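PDB 4XJ6: VC0179-like protein from Escherichia coli, which probably acts as a dinucleotide cyclase, a bacterial relative of cyclic GMP-AMP synthase that joins nucleoside triphosphates into a cyclic dinucleotide with the aid of magnesium ions. Local coordinates for residues A[21-24]-A[25-28]; A[300-303]-A[304-308]; A[59-62]-A[63-66]; A[9-12]-A[13-16]. All coordinates share one frame; numbering follows the deposited sequence.

Contact 1 (A[21-24]-A[25-28]); sequences KLSK and TESD
E26 folds back over S23 at the start of helix 24-57, and the two residues form a capping box. The path of E26 begins at CB, which rests on the side chain of L22, CB to CB at 4.0 Å, as the two chains pass at a slant. With CG beside the backbone N of E26 (chi1 -68°), the extended chain then turns back toward the loop. E26 CG passes the hydroxyl of S23, 3.5 Å from S23 OG. At the tip, OE1 takes two donors from the same residue. S23 N reaches E26 OE1 at 2.7 Å in a nearly straight bond (175° at the hydrogen), and S23 OG donates to that OE1 from 3.0 Å. Both come in on the anti side of the oxygen but from opposite faces of the carboxylate plane, which fixes the rotation of the group. The return half of the box, E26 N to S23 OG, is weak at 3.4 Å. The first helical turn is closed by S27 N bonding to S23 O and D28 N to K24 O, while a water links L22 O with S27 OG. Beside the turn, the bent chain of K24 crosses D28, its CE 3.1 Å from D28 OD2; the ammonium and carboxylate stay too far apart for a salt bridge. R120 forms a salt bridge to E26 OE1, and L22 lies against L118 and R120. So many donors, together with the N-terminal end of a helix, would be expected to keep the E26 carboxylate ionised.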
# COMPACT_ATOMS: atom_id res chain seq x y z
N LYS A 21 -4.85 -12.18 10.26
CA LYS A 21 -6.04 -11.42 9.90
C LYS A 21 -6.58 -10.59 11.06
O LYS A 21 -6.61 -11.04 12.20
CB LYS A 21 -7.13 -12.36 9.39
CG LYS A 21 -8.16 -11.66 8.52
CD LYS A 21 -9.17 -12.64 7.95
CE LYS A 21 -9.85 -12.04 6.73
NZ LYS A 21 -10.40 -10.68 7.01
N LEU A 22 -7.00 -9.37 10.74
CA LEU A 22 -7.57 -8.45 11.71
C LEU A 22 -8.99 -8.85 12.09
O LEU A 22 -9.73 -9.40 11.27
CB LEU A 22 -7.56 -7.02 11.17
CG LEU A 22 -6.28 -6.18 11.22
CD1 LEU A 22 -5.14 -6.80 10.42
CD2 LEU A 22 -6.56 -4.78 10.73
N SER A 23 -9.38 -8.57 13.33
CA SER A 23 -10.76 -8.76 13.74
C SER A 23 -11.59 -7.57 13.28
O SER A 23 -11.04 -6.58 12.79
CB SER A 23 -10.87 -8.93 15.25
OG SER A 23 -10.46 -7.75 15.92
N LYS A 24 -12.91 -7.66 13.42
CA LYS A 24 -13.78 -6.56 13.02
C LYS A 24 -13.48 -5.31 13.84
O LYS A 24 -13.54 -4.20 13.33
CB LYS A 24 -15.25 -6.94 13.17
CG LYS A 24 -16.22 -5.87 12.69
CD LYS A 24 -17.28 -5.57 13.73
CE LYS A 24 -18.22 -4.46 13.28
NZ LYS A 24 -18.87 -4.75 11.97
N THR A 25 -13.16 -5.52 15.12
CA THR A 25 -12.81 -4.42 16.01
C THR A 25 -11.60 -3.66 15.51
O THR A 25 -11.60 -2.43 15.44
CB THR A 25 -12.53 -4.92 17.44
OG1 THR A 25 -13.72 -5.49 18.00
CG2 THR A 25 -12.05 -3.78 18.33
N GLU A 26 -10.56 -4.40 15.15
CA GLU A 26 -9.32 -3.83 14.64
C GLU A 26 -9.54 -3.11 13.31
O GLU A 26 -9.00 -2.03 13.08
CB GLU A 26 -8.26 -4.91 14.47
CG GLU A 26 -7.78 -5.50 15.78
CD GLU A 26 -6.94 -6.75 15.59
OE1 GLU A 26 -7.51 -7.78 15.16
OE2 GLU A 26 -5.73 -6.70 15.86
N SER A 27 -10.34 -3.72 12.44
CA SER A 27 -10.65 -3.13 11.15
C SER A 27 -11.40 -1.81 11.33
O SER A 27 -11.09 -0.82 10.66
CB SER A 27 -11.48 -4.10 10.30
OG SER A 27 -10.72 -5.23 9.93
N ASP A 28 -12.38 -1.81 12.23
CA ASP A 28 -13.14 -0.60 12.54
C ASP A 28 -12.24 0.51 13.06
O ASP A 28 -12.50 1.69 12.83
CB ASP A 28 -14.24 -0.89 13.56
CG ASP A 28 -15.33 -1.78 13.01
OD1 ASP A 28 -15.29 -2.10 11.80
OD2 ASP A 28 -16.23 -2.17 13.79
O HOH W 1 -11.01 -8.24 9.24

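Contact 2 (A[300-303]-A[304-308]); sequences LMTA and VVNIL
L300 and V304 begin a run of four successive i to i+4 bonds in helix 297-310, an alpha helix of the cyclic GMP-AMP synthase C-terminal domain. L300 O accepts from V304 N at 3.1 Å, and V304 CG2, lying beside its own backbone N, covers the same oxygen. M301 comes next: its carbonyl takes V305 N in a fairly straight bond (165° at the hydrogen), with V305 CG1 3.2 Å from M301 O. The thioether chain of M301 leads off the helix to Y115 and F264, the side chain coming within about 4 Å of a bound 3'-deoxy-GTP. T302 has both a backbone and a side-chain neighbour one turn on. T302 OG1 is turned back to I298 O, while T302 CG2 runs alongside N306, 3.9 Å from N306 ND2. The N306 amide folds over T302 O, which already holds N306 N, and its CG lies 3.0 Å from that oxygen. ND2 approaches at too poor an angle to bond there. A303 directs its methyl outward to L329 and F333 of helix 318-335. V304 and V305 meet L275 of helix 274-289, and V305 also meets W263 of helix 257-271, burying this helix among its neighbours. The last carbonyl of the walk, A303 O, receives I307 N at 3.1 Å, with I307 CG1 packed 3.2 Å from A303 O.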
# COMPACT_ATOMS: atom_id res chain seq x y z
N LEU A 300 5.27 -10.15 -4.70
CA LEU A 300 5.00 -11.43 -4.05
C LEU A 300 3.68 -12.01 -4.55
O LEU A 300 3.60 -13.20 -4.87
CB LEU A 300 4.96 -11.27 -2.53
CG LEU A 300 6.29 -11.14 -1.80
CD1 LEU A 300 6.08 -11.03 -0.30
CD2 LEU A 300 7.19 -12.32 -2.14
N MET A 301 2.66 -11.17 -4.60
CA MET A 301 1.34 -11.59 -5.07
C MET A 301 1.40 -12.07 -6.52
O MET A 301 0.84 -13.11 -6.86
CB MET A 301 0.34 -10.44 -4.95
CG MET A 301 0.00 -10.06 -3.52
SD MET A 301 -0.70 -8.40 -3.38
CE MET A 301 -2.32 -8.64 -4.11
N THR A 302 2.08 -11.31 -7.37
CA THR A 302 2.17 -11.63 -8.79
C THR A 302 2.94 -12.92 -9.04
O THR A 302 2.60 -13.70 -9.92
CB THR A 302 2.85 -10.49 -9.58
OG1 THR A 302 2.22 -9.24 -9.26
CG2 THR A 302 2.74 -10.74 -11.08
N ALA A 303 3.99 -13.14 -8.25
CA ALA A 303 4.79 -14.35 -8.38
C ALA A 303 3.97 -15.57 -7.97
O ALA A 303 4.05 -16.62 -8.61
CB ALA A 303 6.05 -14.25 -7.53
N VAL A 304 3.17 -15.43 -6.92
CA VAL A 304 2.38 -16.53 -6.38
C VAL A 304 1.28 -16.96 -7.36
O VAL A 304 1.09 -18.15 -7.60
CB VAL A 304 1.76 -16.17 -5.02
CG1 VAL A 304 0.67 -17.16 -4.63
CG2 VAL A 304 2.84 -16.10 -3.94
N VAL A 305 0.57 -15.99 -7.92
CA VAL A 305 -0.50 -16.31 -8.86
C VAL A 305 0.08 -16.90 -10.14
O VAL A 305 -0.57 -17.72 -10.79
CB VAL A 305 -1.37 -15.08 -9.21
CG1 VAL A 305 -1.84 -14.36 -7.96
CG2 VAL A 305 -0.62 -14.13 -10.12
N ASN A 306 1.30 -16.51 -10.49
CA ASN A 306 1.96 -17.03 -11.68
C ASN A 306 2.28 -18.51 -11.49
O ASN A 306 2.14 -19.31 -12.41
CB ASN A 306 3.22 -16.23 -12.01
CG ASN A 306 2.92 -14.89 -12.65
OD1 ASN A 306 1.80 -14.64 -13.09
ND2 ASN A 306 3.92 -14.03 -12.73
N ILE A 307 2.71 -18.84 -10.28
CA ILE A 307 2.99 -20.22 -9.91
C ILE A 307 1.71 -21.04 -9.85
O ILE A 307 1.61 -22.11 -10.45
CB ILE A 307 3.71 -20.31 -8.56
CG1 ILE A 307 5.09 -19.65 -8.64
CG2 ILE A 307 3.85 -21.75 -8.12
CD1 ILE A 307 5.80 -19.53 -7.30
N LEU A 308 0.72 -20.52 -9.12
CA LEU A 308 -0.52 -21.24 -8.90
C LEU A 308 -1.37 -21.35 -10.17
O LEU A 308 -2.25 -22.20 -10.26
CB LEU A 308 -1.33 -20.57 -7.79
CG LEU A 308 -0.70 -20.63 -6.40
CD1 LEU A 308 -1.67 -20.13 -5.34
CD2 LEU A 308 -0.24 -22.05 -6.08

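Contact 3 (A[59-62]-A[63-66]); sequences ALTL and ESVR
T61 holds its OG1 between its own backbone N and carbonyl carbon (chi1 60°), and S64 has its OG beside the backbone N (chi1 -71°); these two rotations bring the hydroxyls to face each other. T61 OG1 and S64 OG are hydrogen-bonded at 3.0 Å, and either could be the donor. A water ties the same corner together: it accepts from T61 N at 3.1 Å and bonds S64 OG at 2.6 Å. S64 OG therefore has two polar partners at this exposed end, the hydroxyl and the water. T61 occupies the N-cap position of helix 62-69, and the first turn is closed behind it by backbone bonds. V65 N donates to T61 O at 3.1 Å, somewhat bent (147° at the hydrogen), and R66 N donates to L62 O at 3.0 Å. The methyl V65 CG2 fits into the same turn, 3.2 Å from T61 O. On the inner side of the loop L60 adds an apolar edge: its CB touches S64 CB and, at 4.1 Å, V65 CG2. The T61 and S64 hydroxyls thus lie at the open side of the turn, while V65 is buried on the other. The apolar side faces two neighbouring helices: V65 packs between V51 and V55 of helix 24-57 and A86 of helix 79-90. L62 reaches F90, and R66 lies along A83 and A86 while making a salt bridge to E70, so the start of helix 62-69 is seated against both the helix it follows and the one that comes after.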
# COMPACT_ATOMS: atom_id res chain seq x y z
N ALA A 59 -10.49 39.91 -6.23
CA ALA A 59 -9.29 40.46 -6.86
C ALA A 59 -8.13 40.59 -5.87
O ALA A 59 -7.45 41.61 -5.82
CB ALA A 59 -9.60 41.82 -7.48
N LEU A 60 -7.92 39.53 -5.09
CA LEU A 60 -6.94 39.53 -4.01
C LEU A 60 -5.51 39.71 -4.51
O LEU A 60 -5.17 39.32 -5.62
CB LEU A 60 -7.02 38.23 -3.21
CG LEU A 60 -8.36 37.88 -2.56
CD1 LEU A 60 -8.26 36.56 -1.83
CD2 LEU A 60 -8.81 38.99 -1.62
N THR A 61 -4.68 40.31 -3.66
CA THR A 61 -3.24 40.36 -3.90
C THR A 61 -2.65 39.02 -3.50
O THR A 61 -3.31 38.21 -2.84
CB THR A 61 -2.56 41.49 -3.11
OG1 THR A 61 -2.77 41.28 -1.70
CG2 THR A 61 -3.13 42.84 -3.51
N LEU A 62 -1.40 38.77 -3.89
CA LEU A 62 -0.72 37.55 -3.51
C LEU A 62 -0.54 37.50 -2.00
O LEU A 62 -0.68 36.44 -1.38
CB LEU A 62 0.64 37.44 -4.21
CG LEU A 62 1.48 36.21 -3.85
CD1 LEU A 62 0.75 34.92 -4.19
CD2 LEU A 62 2.83 36.28 -4.55
N GLU A 63 -0.24 38.65 -1.42
CA GLU A 63 -0.07 38.77 0.02
C GLU A 63 -1.36 38.44 0.76
O GLU A 63 -1.34 37.75 1.78
CB GLU A 63 0.42 40.17 0.39
CG GLU A 63 0.42 40.48 1.89
CD GLU A 63 1.53 39.77 2.66
OE1 GLU A 63 2.19 38.87 2.11
OE2 GLU A 63 1.74 40.14 3.84
N SER A 64 -2.48 38.94 0.24
CA SER A 64 -3.79 38.67 0.83
C SER A 64 -4.11 37.18 0.78
O SER A 64 -4.76 36.64 1.68
CB SER A 64 -4.88 39.47 0.12
OG SER A 64 -4.78 40.86 0.43
N VAL A 65 -3.64 36.51 -0.27
CA VAL A 65 -3.81 35.07 -0.42
C VAL A 65 -3.03 34.31 0.65
O VAL A 65 -3.56 33.42 1.31
CB VAL A 65 -3.36 34.58 -1.81
CG1 VAL A 65 -3.31 33.06 -1.86
CG2 VAL A 65 -4.28 35.13 -2.89
N ARG A 66 -1.76 34.68 0.82
CA ARG A 66 -0.89 34.02 1.79
C ARG A 66 -1.40 34.19 3.21
O ARG A 66 -1.35 33.25 4.02
CB ARG A 66 0.54 34.55 1.68
CG ARG A 66 1.58 33.67 2.36
CD ARG A 66 2.95 34.34 2.39
NE ARG A 66 4.02 33.37 2.59
CZ ARG A 66 4.51 33.01 3.77
NH1 ARG A 66 4.03 33.55 4.88
NH2 ARG A 66 5.48 32.12 3.85
O HOH W 2 -6.04 42.08 -1.50

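Contact 4 (A[9-12]-A[13-16]); sequences YSHN and MDGL
H11 presents an imidazole edge to the carboxylate of D14, the ring and carboxylate planes tilted by 31°, while one face of the ring carries N12 OD1, 3.3 Å above its centre. The spacing of H11 ND1 and D14 OD1 is implausibly short, so the nature of that meeting is doubtful. The other ring, Y9, offers its edge to L16: CD1 lies 3.9 Å from L16 CD2, near the ring plane, the two side chains running the same way. Y9 also stacks on F281. Beyond the H11-D14 pair the chain reverses at N12 and M13, and the two arms run nearly antiparallel. At the tip, D14 N bonds N12 O at 2.6 Å, sitting above the carbonyl plane with a C=O...N angle of only 98°. With M13 at positive phi this fits a classic gamma turn, though N12 and M13 are both poorly ordered. One step further in, G15 N makes a weak bond to H11 O at 2.8 Å. Having no side chain, G15 can lie close to the other arm, its CA 4.2 Å from that of H11. L16 CB then rests 3.5 Å from Y9 O. The tight loop joins helix 6-10 to helix 16-20, whose N-cap is G15, and S18 OG adds a bond to H11 O. Y9 is wedged among L318 and M322 of helix 318-335 and I389 of helix 382-393, where L16 meets F393.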
# COMPACT_ATOMS: atom_id res chain seq x y z
N TYR A 9 -1.50 -23.58 9.84
CA TYR A 9 -1.80 -22.49 8.92
C TYR A 9 -3.19 -21.88 9.12
O TYR A 9 -3.33 -20.65 9.15
CB TYR A 9 -1.67 -22.96 7.47
CG TYR A 9 -0.24 -23.12 6.98
CD1 TYR A 9 0.63 -22.03 6.96
CD2 TYR A 9 0.22 -24.33 6.50
CE1 TYR A 9 1.93 -22.16 6.51
CE2 TYR A 9 1.52 -24.48 6.04
CZ TYR A 9 2.37 -23.39 6.05
OH TYR A 9 3.66 -23.51 5.59
N SER A 10 -4.20 -22.72 9.26
CA SER A 10 -5.58 -22.27 9.07
C SER A 10 -6.53 -22.45 10.25
O SER A 10 -7.71 -22.12 10.13
CB SER A 10 -6.18 -23.00 7.86
OG SER A 10 -6.25 -24.39 8.11
N HIS A 11 -6.05 -22.97 11.38
CA HIS A 11 -6.94 -23.20 12.52
C HIS A 11 -7.45 -21.87 13.07
O HIS A 11 -6.70 -20.90 13.16
CB HIS A 11 -6.23 -23.99 13.62
CG HIS A 11 -7.16 -24.60 14.62
ND1 HIS A 11 -7.26 -24.15 15.92
CD2 HIS A 11 -8.04 -25.63 14.50
CE1 HIS A 11 -8.16 -24.88 16.56
NE2 HIS A 11 -8.65 -25.78 15.73
N ASN A 12 -8.72 -21.83 13.44
CA ASN A 12 -9.31 -20.60 13.96
C ASN A 12 -8.68 -20.17 15.28
O ASN A 12 -8.25 -21.01 16.08
CB ASN A 12 -10.83 -20.77 14.12
CG ASN A 12 -11.21 -22.05 14.83
OD1 ASN A 12 -10.37 -22.73 15.42
ND2 ASN A 12 -12.49 -22.40 14.77
N MET A 13 -8.61 -18.86 15.49
CA MET A 13 -8.11 -18.24 16.72
C MET A 13 -6.63 -18.49 17.02
O MET A 13 -5.92 -17.57 17.42
CB MET A 13 -8.96 -18.70 17.91
CG MET A 13 -10.39 -18.19 17.87
SD MET A 13 -10.49 -16.39 17.70
CE MET A 13 -9.77 -15.85 19.24
N ASP A 14 -6.14 -19.72 16.83
CA ASP A 14 -4.75 -20.01 17.18
C ASP A 14 -3.85 -20.34 15.98
O ASP A 14 -2.63 -20.44 16.13
CB ASP A 14 -4.70 -21.16 18.18
CG ASP A 14 -5.53 -22.35 17.76
OD1 ASP A 14 -5.91 -22.43 16.57
OD2 ASP A 14 -5.82 -23.22 18.62
N GLY A 15 -4.44 -20.50 14.80
CA GLY A 15 -3.67 -20.76 13.60
C GLY A 15 -3.03 -19.50 13.04
O GLY A 15 -3.25 -18.41 13.54
N LEU A 16 -2.24 -19.66 11.98
CA LEU A 16 -1.48 -18.55 11.41
C LEU A 16 -2.38 -17.48 10.79
O LEU A 16 -2.12 -16.29 10.93
CB LEU A 16 -0.49 -19.06 10.37
CG LEU A 16 0.45 -18.02 9.76
CD1 LEU A 16 1.20 -17.28 10.87
CD2 LEU A 16 1.42 -18.67 8.78

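In chain order the contacts run 4, 1, 3, 2. Contacts 4 and 1 flank helix 16-20 at its two ends, with centres 16 Å apart and nearest atoms about 5 Å apart. Contact 1 opens helix 24-57 and contact 3 follows its far end, so that this helix spans most of the 47 Å between their centres. Contact 3 lies on the opposite side of the chain's centre from contacts 2 and 4. Contact 2 approaches the nucleotide site closely, and the side chain of M301 is about 8 Å from a magnesium ion; the side chain of L22 in contact 1 is about 9 Å from a nucleotide.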